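Long-range contact in endonuclease V isoform X2 (PDB 6OZI), which recognises inosine in nucleic acids and probably cleaves the strand near it in a metal-dependent reaction, in eukaryotes acting chiefly on RNA: residues L32-S44 with P106-N118. The protein carries 1 engineered substitution. Residues are numbered along the deposited sequence; the frame is centred on the assembly and turned at random. Where two conformers were deposited one is given.
Sequences LSKVKYVGGFDVS and PNLEPQVFLLDGN. With nucleotides of chain C.
The side-chain amide of Gln111 pins the start of strand 37-44 by its oxygen: OE1 accepts from Lys36 N at 2.8 Å, the donor standing above the carbonyl plane, and from Tyr37 N at 3.0 Å, almost straight (171°) and in that plane. A chain bent at chi2 (74°) folds the amide back to these two N-H groups, while Gln111 N donates to Tyr37 O. Without the amide, as with an alanine here, Lys36 N and Tyr37 N would probably lose their shared acceptor and this strand end would be less firmly fixed.

Two strong parallel-sheet bonds follow, both at Gly39: its N donates to Val112 O (2.9 Å) and its O accepts from Leu114 N. Glycine suits the place because a CB would collide with Phe113 CE2 and Pro110 CG. Beyond it the strands splay, and one water sits between Phe41 N and Leu114 O, another among Phe41 O, Asp116 N and Asp116 OD2.

Apolar groups fill both faces. Val38 CG1 lies 3.8 Å from Leu114 CG, and Val38 CG2 meets Val112 CG1, beta-branched valines suiting extended strands. On the other face Leu115 CD2 reaches Phe41 CB (3.9 Å); nearer the strand start, Leu108 CD2 abuts the Tyr37 ring.

At the far end the carboxylates of Asp42 and Asp116 come together, OD1 to OD2 at 3.2 Å, beside the phosphate joining A6 and DT7 of chain C. This is consistent with the metal-dependent active site of the RNase H fold; the engineered Asn233 hydrogen-bonds Asp42 OD2.

These are central strands of the mixed sheet, with 52-61 and 140-144 flanking the pair. Helix 227-243 meets Val38 and Asp116, and Phe94 of helix 86-104 packs edge-to-face with Phe41.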
loop_
_atom_site.group_PDB
_atom_site.type_symbol
_atom_site.label_atom_id
_atom_site.label_comp_id
_atom_site.label_asym_id
_atom_site.label_seq_id
_atom_site.Cartn_x
_atom_site.Cartn_y
_atom_site.Cartn_z
ATOM N N LEU A 32 -12.549 -21.700 -24.973
ATOM C CA LEU A 32 -11.273 -21.286 -24.403
ATOM C C LEU A 32 -10.176 -21.245 -25.456
ATOM O O LEU A 32 -9.273 -20.405 -25.384
ATOM C CB LEU A 32 -10.879 -22.233 -23.266
ATOM C CG LEU A 32 -9.617 -21.877 -22.473
ATOM C CD1 LEU A 32 -9.821 -20.600 -21.700
ATOM C CD2 LEU A 32 -9.220 -23.008 -21.536
ATOM N N SER A 33 -10.242 -22.138 -26.445
ATOM C CA SER A 33 -9.213 -22.197 -27.477
ATOM C C SER A 33 -9.165 -20.932 -28.321
ATOM O O SER A 33 -8.136 -20.657 -28.948
ATOM C CB SER A 33 -9.445 -23.418 -28.374
ATOM O OG SER A 33 -10.774 -23.447 -28.861
ATOM N N LYS A 34 -10.245 -20.157 -28.346
ATOM C CA LYS A 34 -10.290 -18.928 -29.126
ATOM C C LYS A 34 -9.692 -17.726 -28.401
ATOM O O LYS A 34 -9.526 -16.670 -29.018
ATOM C CB LYS A 34 -11.735 -18.620 -29.526
ATOM C CG LYS A 34 -12.272 -19.528 -30.631
ATOM C CD LYS A 34 -13.632 -19.061 -31.093
ATOM C CE LYS A 34 -14.052 -19.758 -32.371
ATOM N NZ LYS A 34 -15.257 -19.103 -32.957
ATOM N N VAL A 35 -9.369 -17.849 -27.118
ATOM C CA VAL A 35 -8.842 -16.717 -26.361
ATOM C C VAL A 35 -7.373 -16.517 -26.714
ATOM O O VAL A 35 -6.521 -17.339 -26.364
ATOM C CB VAL A 35 -9.022 -16.913 -24.854
ATOM C CG1 VAL A 35 -8.512 -15.684 -24.117
ATOM C CG2 VAL A 35 -10.487 -17.166 -24.536
ATOM N N LYS A 36 -7.078 -15.428 -27.423
ATOM C CA LYS A 36 -5.711 -14.999 -27.684
ATOM C C LYS A 36 -5.312 -13.780 -26.869
ATOM O O LYS A 36 -4.125 -13.595 -26.590
ATOM C CB LYS A 36 -5.520 -14.683 -29.174
ATOM C CG LYS A 36 -6.116 -15.721 -30.114
ATOM C CD LYS A 36 -5.513 -17.102 -29.913
ATOM C CE LYS A 36 -6.211 -18.134 -30.778
ATOM N NZ LYS A 36 -5.875 -19.517 -30.351
ATOM N N TYR A 37 -6.277 -12.938 -26.500
ATOM C CA TYR A 37 -6.038 -11.787 -25.645
ATOM C C TYR A 37 -7.181 -11.661 -24.651
ATOM O O TYR A 37 -8.330 -11.985 -24.963
ATOM C CB TYR A 37 -5.930 -10.486 -26.446
ATOM C CG TYR A 37 -4.825 -10.476 -27.472
ATOM C CD1 TYR A 37 -3.502 -10.242 -27.105
ATOM C CD2 TYR A 37 -5.102 -10.705 -28.816
ATOM C CE1 TYR A 37 -2.489 -10.233 -28.055
ATOM C CE2 TYR A 37 -4.095 -10.698 -29.768
ATOM C CZ TYR A 37 -2.799 -10.460 -29.382
ATOM O OH TYR A 37 -1.809 -10.447 -30.327
ATOM N N VAL A 38 -6.851 -11.185 -23.450
ATOM C CA VAL A 38 -7.826 -10.879 -22.410
ATOM C C VAL A 38 -7.687 -9.409 -22.044
ATOM O O VAL A 38 -6.571 -8.901 -21.885
ATOM C CB VAL A 38 -7.642 -11.754 -21.153
ATOM C CG1 VAL A 38 -8.688 -11.396 -20.106
ATOM C CG2 VAL A 38 -7.712 -13.230 -21.504
ATOM N N GLY A 39 -8.816 -8.729 -21.906
ATOM C CA GLY A 39 -8.836 -7.327 -21.556
ATOM C C GLY A 39 -9.103 -7.096 -20.079
ATOM O O GLY A 39 -9.684 -7.939 -19.384
ATOM N N GLY A 40 -8.631 -5.945 -19.599
ATOM C CA GLY A 40 -8.985 -5.465 -18.286
ATOM C C GLY A 40 -9.429 -4.018 -18.375
ATOM O O GLY A 40 -9.128 -3.308 -19.335
ATOM N N PHE A 41 -10.171 -3.593 -17.358
ATOM C CA PHE A 41 -10.644 -2.219 -17.292
ATOM C C PHE A 41 -10.899 -1.875 -15.836
ATOM O O PHE A 41 -11.437 -2.696 -15.091
ATOM C CB PHE A 41 -11.923 -2.010 -18.106
ATOM C CG PHE A 41 -12.650 -0.742 -17.766
ATOM C CD1 PHE A 41 -12.304 0.453 -18.370
ATOM C CD2 PHE A 41 -13.677 -0.742 -16.834
ATOM C CE1 PHE A 41 -12.975 1.624 -18.059
ATOM C CE2 PHE A 41 -14.350 0.429 -16.515
ATOM C CZ PHE A 41 -14.000 1.611 -17.131
ATOM N N ASP A 42 -10.527 -0.663 -15.440
ATOM C CA ASP A 42 -10.784 -0.238 -14.073
ATOM C C ASP A 42 -10.834 1.282 -14.017
ATOM O O ASP A 42 -10.486 1.975 -14.976
ATOM C CB ASP A 42 -9.726 -0.786 -13.119
ATOM C CG ASP A 42 -10.247 -0.955 -11.720
ATOM O OD1 ASP A 42 -11.452 -0.698 -11.483
ATOM O OD2 ASP A 42 -9.447 -1.358 -10.853
ATOM N N VAL A 43 -11.285 1.787 -12.868
ATOM C CA VAL A 43 -11.390 3.218 -12.604
ATOM C C VAL A 43 -10.798 3.510 -11.234
ATOM O O VAL A 43 -11.144 2.850 -10.248
ATOM C CB VAL A 43 -12.849 3.712 -12.666
ATOM C CG1 VAL A 43 -12.915 5.175 -12.342
ATOM C CG2 VAL A 43 -13.433 3.477 -14.058
ATOM N N SER A 44 -9.904 4.488 -11.181
ATOM C CA SER A 44 -9.386 5.064 -9.955
ATOM C C SER A 44 -10.027 6.433 -9.757
ATOM O O SER A 44 -10.334 7.130 -10.726
ATOM C CB SER A 44 -7.864 5.186 -10.029
ATOM O OG SER A 44 -7.321 5.750 -8.851
ATOM N N PRO A 106 -7.187 -2.310 -33.314
ATOM C CA PRO A 106 -8.364 -3.175 -33.494
ATOM C C PRO A 106 -8.016 -4.646 -33.498
ATOM O O PRO A 106 -8.826 -5.472 -33.059
ATOM C CB PRO A 106 -8.926 -2.727 -34.850
ATOM C CG PRO A 106 -7.753 -2.149 -35.571
ATOM C CD PRO A 106 -6.902 -1.499 -34.510
ATOM N N ASN A 107 -6.822 -4.994 -33.972
ATOM C CA ASN A 107 -6.372 -6.378 -34.014
ATOM C C ASN A 107 -5.899 -6.895 -32.663
ATOM O O ASN A 107 -5.553 -8.075 -32.565
ATOM C CB ASN A 107 -5.272 -6.515 -35.061
ATOM C CG ASN A 107 -5.774 -6.204 -36.463
ATOM O OD1 ASN A 107 -6.937 -6.451 -36.785
ATOM N ND2 ASN A 107 -4.909 -5.636 -37.292
ATOM N N LEU A 108 -5.844 -6.043 -31.639
ATOM C CA LEU A 108 -5.554 -6.463 -30.274
ATOM C C LEU A 108 -6.806 -6.533 -29.419
ATOM O O LEU A 108 -6.705 -6.760 -28.209
ATOM C CB LEU A 108 -4.548 -5.515 -29.609
ATOM C CG LEU A 108 -3.113 -5.471 -30.125
ATOM C CD1 LEU A 108 -2.289 -4.466 -29.317
ATOM C CD2 LEU A 108 -2.490 -6.849 -30.054
ATOM N N GLU A 109 -7.979 -6.338 -30.013
ATOM C CA GLU A 109 -9.210 -6.405 -29.243
ATOM C C GLU A 109 -9.336 -7.801 -28.644
ATOM O O GLU A 109 -9.194 -8.793 -29.368
ATOM C CB GLU A 109 -10.433 -6.082 -30.108
ATOM C CG GLU A 109 -11.721 -6.047 -29.291
ATOM C CD GLU A 109 -12.992 -5.910 -30.118
ATOM O OE1 GLU A 109 -12.911 -5.696 -31.348
ATOM O OE2 GLU A 109 -14.084 -6.050 -29.527
ATOM N N PRO A 110 -9.546 -7.922 -27.338
ATOM C CA PRO A 110 -9.560 -9.244 -26.713
ATOM C C PRO A 110 -10.890 -9.942 -26.934
ATOM O O PRO A 110 -11.922 -9.314 -27.170
ATOM C CB PRO A 110 -9.339 -8.933 -25.229
ATOM C CG PRO A 110 -9.919 -7.574 -25.057
ATOM C CD PRO A 110 -9.683 -6.837 -26.350
ATOM N N GLN A 111 -10.846 -11.274 -26.851
ATOM C CA GLN A 111 -12.070 -12.052 -26.974
ATOM C C GLN A 111 -12.934 -11.961 -25.727
ATOM O O GLN A 111 -14.116 -12.303 -25.792
ATOM C CB GLN A 111 -11.756 -13.525 -27.258
ATOM C CG GLN A 111 -11.174 -13.814 -28.636
ATOM C CD GLN A 111 -9.722 -13.386 -28.757
ATOM O OE1 GLN A 111 -8.967 -13.405 -27.782
ATOM N NE2 GLN A 111 -9.326 -12.994 -29.959
ATOM N N VAL A 112 -12.378 -11.501 -24.607
ATOM C CA VAL A 112 -13.110 -11.429 -23.343
ATOM C C VAL A 112 -12.434 -10.401 -22.442
ATOM O O VAL A 112 -11.208 -10.261 -22.448
ATOM C CB VAL A 112 -13.180 -12.820 -22.666
ATOM C CG1 VAL A 112 -11.780 -13.358 -22.394
ATOM C CG2 VAL A 112 -13.975 -12.743 -21.375
ATOM N N PHE A 113 -13.249 -9.669 -21.676
ATOM C CA PHE A 113 -12.784 -8.768 -20.630
ATOM C C PHE A 113 -13.069 -9.331 -19.241
ATOM O O PHE A 113 -14.159 -9.852 -18.979
ATOM C CB PHE A 113 -13.460 -7.400 -20.743
ATOM C CG PHE A 113 -12.889 -6.521 -21.808
ATOM C CD1 PHE A 113 -13.337 -6.615 -23.110
ATOM C CD2 PHE A 113 -11.926 -5.573 -21.502
ATOM C CE1 PHE A 113 -12.829 -5.792 -24.100
ATOM C CE2 PHE A 113 -11.406 -4.741 -22.493
ATOM C CZ PHE A 113 -11.862 -4.856 -23.795
ATOM N N LEU A 114 -12.106 -9.181 -18.340
ATOM C CA LEU A 114 -12.352 -9.342 -16.911
ATOM C C LEU A 114 -12.699 -7.983 -16.318
ATOM O O LEU A 114 -11.957 -7.013 -16.501
ATOM C CB LEU A 114 -11.136 -9.921 -16.183
ATOM C CG LEU A 114 -10.532 -11.207 -16.748
ATOM C CD1 LEU A 114 -9.406 -11.711 -15.847
ATOM C CD2 LEU A 114 -11.600 -12.279 -16.937
ATOM N N LEU A 115 -13.836 -7.908 -15.639
ATOM C CA LEU A 115 -14.309 -6.673 -15.036
ATOM C C LEU A 115 -14.449 -6.859 -13.529
ATOM O O LEU A 115 -14.854 -7.929 -13.061
ATOM C CB LEU A 115 -15.644 -6.249 -15.655
ATOM C CG LEU A 115 -15.554 -5.908 -17.146
ATOM C CD1 LEU A 115 -16.928 -5.613 -17.724
ATOM C CD2 LEU A 115 -14.602 -4.728 -17.364
ATOM N N ASP A 116 -14.106 -5.814 -12.777
ATOM C CA ASP A 116 -14.176 -5.873 -11.322
ATOM C C ASP A 116 -15.624 -5.906 -10.862
ATOM O O ASP A 116 -16.439 -5.080 -11.280
ATOM C CB ASP A 116 -13.474 -4.671 -10.690
ATOM C CG ASP A 116 -11.996 -4.628 -10.998
ATOM O OD1 ASP A 116 -11.242 -5.364 -10.326
ATOM O OD2 ASP A 116 -11.587 -3.856 -11.893
ATOM N N GLY A 117 -15.950 -6.862 -10.011
ATOM C CA GLY A 117 -17.296 -6.984 -9.516
ATOM C C GLY A 117 -18.020 -8.156 -10.141
ATOM O O GLY A 117 -17.421 -9.064 -10.723
ATOM N N ASN A 118 -19.339 -8.110 -10.040
ATOM C CA ASN A 118 -20.189 -9.233 -10.391
ATOM C C ASN A 118 -20.810 -9.066 -11.771
ATOM O O ASN A 118 -20.934 -7.956 -12.299
ATOM C CB ASN A 118 -21.291 -9.390 -9.346
ATOM C CG ASN A 118 -20.738 -9.488 -7.951
ATOM O OD1 ASN A 118 -19.791 -10.235 -7.713
ATOM N ND2 ASN A 118 -21.303 -8.718 -7.022
ATOM P P DI C 5 -20.173 -4.332 -1.463
ATOM O OP1 DI C 5 -19.288 -4.771 -0.330
ATOM O OP2 DI C 5 -20.191 -2.832 -1.619
ATOM O "O5'" DI C 5 -19.758 -5.101 -2.862
ATOM C "C5'" DI C 5 -19.188 -6.384 -2.826
ATOM C "C4'" DI C 5 -18.565 -6.701 -4.176
ATOM O "O4'" DI C 5 -19.755 -6.725 -5.275
ATOM C "C3'" DI C 5 -17.693 -5.785 -4.551
ATOM O "O3'" DI C 5 -16.522 -6.396 -5.259
ATOM C "C2'" DI C 5 -18.433 -4.865 -5.553
ATOM C "C1'" DI C 5 -19.505 -5.790 -6.164
ATOM N N9 DI C 5 -20.707 -4.988 -6.443
ATOM C C8 DI C 5 -21.545 -4.191 -5.762
ATOM N N7 DI C 5 -22.458 -3.735 -6.648
ATOM C C5 DI C 5 -22.178 -4.241 -7.838
ATOM C C6 DI C 5 -22.850 -4.082 -9.201
ATOM O O6 DI C 5 -23.804 -3.397 -9.336
ATOM N N1 DI C 5 -22.311 -4.758 -10.328
ATOM C C2 DI C 5 -21.146 -5.581 -10.189
ATOM N N3 DI C 5 -20.509 -5.724 -8.892
ATOM C C4 DI C 5 -21.076 -5.021 -7.715
ATOM P P DT C 7 -11.550 -2.075 -7.659
ATOM O OP1 DT C 7 -10.641 -2.254 -8.805
ATOM O OP2 DT C 7 -11.439 -2.991 -6.502
ATOM O "O5'" DT C 7 -11.443 -0.577 -7.106
ATOM C "C5'" DT C 7 -11.443 0.536 -7.995
ATOM C "C4'" DT C 7 -11.344 1.827 -7.206
ATOM O "O4'" DT C 7 -12.325 1.796 -6.127
ATOM C "C3'" DT C 7 -9.982 2.059 -6.537
ATOM O "O3'" DT C 7 -9.657 3.427 -6.545
ATOM C "C2'" DT C 7 -10.214 1.561 -5.121
ATOM C "C1'" DT C 7 -11.666 1.969 -4.891
ATOM N N1 DT C 7 -12.321 1.144 -3.841
ATOM C C2 DT C 7 -12.735 1.758 -2.682
ATOM O O2 DT C 7 -12.640 2.956 -2.495
ATOM N N3 DT C 7 -13.291 0.919 -1.754
ATOM C C4 DT C 7 -13.450 -0.455 -1.856
ATOM O O4 DT C 7 -13.955 -1.125 -0.960
ATOM C C5 DT C 7 -12.977 -1.043 -3.091
ATOM C C7 DT C 7 -13.103 -2.525 -3.314
ATOM C C6 DT C 7 -12.431 -0.225 -4.012
ATOM P P A C 6 -15.062 -5.732 -5.144
ATOM O OP1 A C 6 -14.122 -6.544 -5.957
ATOM O OP2 A C 6 -14.786 -5.488 -3.705
ATOM O "O5'" A C 6 -15.206 -4.329 -5.880
ATOM C "C5'" A C 6 -15.341 -4.255 -7.293
ATOM C "C4'" A C 6 -15.342 -2.822 -7.751
ATOM O "O4'" A C 6 -16.465 -2.136 -7.148
ATOM C "C3'" A C 6 -14.133 -2.016 -7.320
ATOM O "O3'" A C 6 -13.048 -2.164 -8.213
ATOM C "C2'" A C 6 -14.668 -0.592 -7.241
ATOM O "O2'" A C 6 -14.721 0.000 -8.530
ATOM C "C1'" A C 6 -16.095 -0.829 -6.776
ATOM N N9 A C 6 -16.293 -0.694 -5.321
ATOM C C8 A C 6 -16.661 -1.686 -4.442
ATOM N N7 A C 6 -16.821 -1.270 -3.210
ATOM C C5 A C 6 -16.558 0.090 -3.286
ATOM C C6 A C 6 -16.565 1.114 -2.320
ATOM N N6 A C 6 -16.856 0.918 -1.028
ATOM N N1 A C 6 -16.262 2.367 -2.732
ATOM C C2 A C 6 -15.969 2.570 -4.022
ATOM N N3 A C 6 -15.933 1.692 -5.021
ATOM C C4 A C 6 -16.244 0.460 -4.582
HETATM O O HOH W 1 -13.515 -3.099 -13.542
HETATM O O HOH W 2 -10.006 -5.468 -15.219
#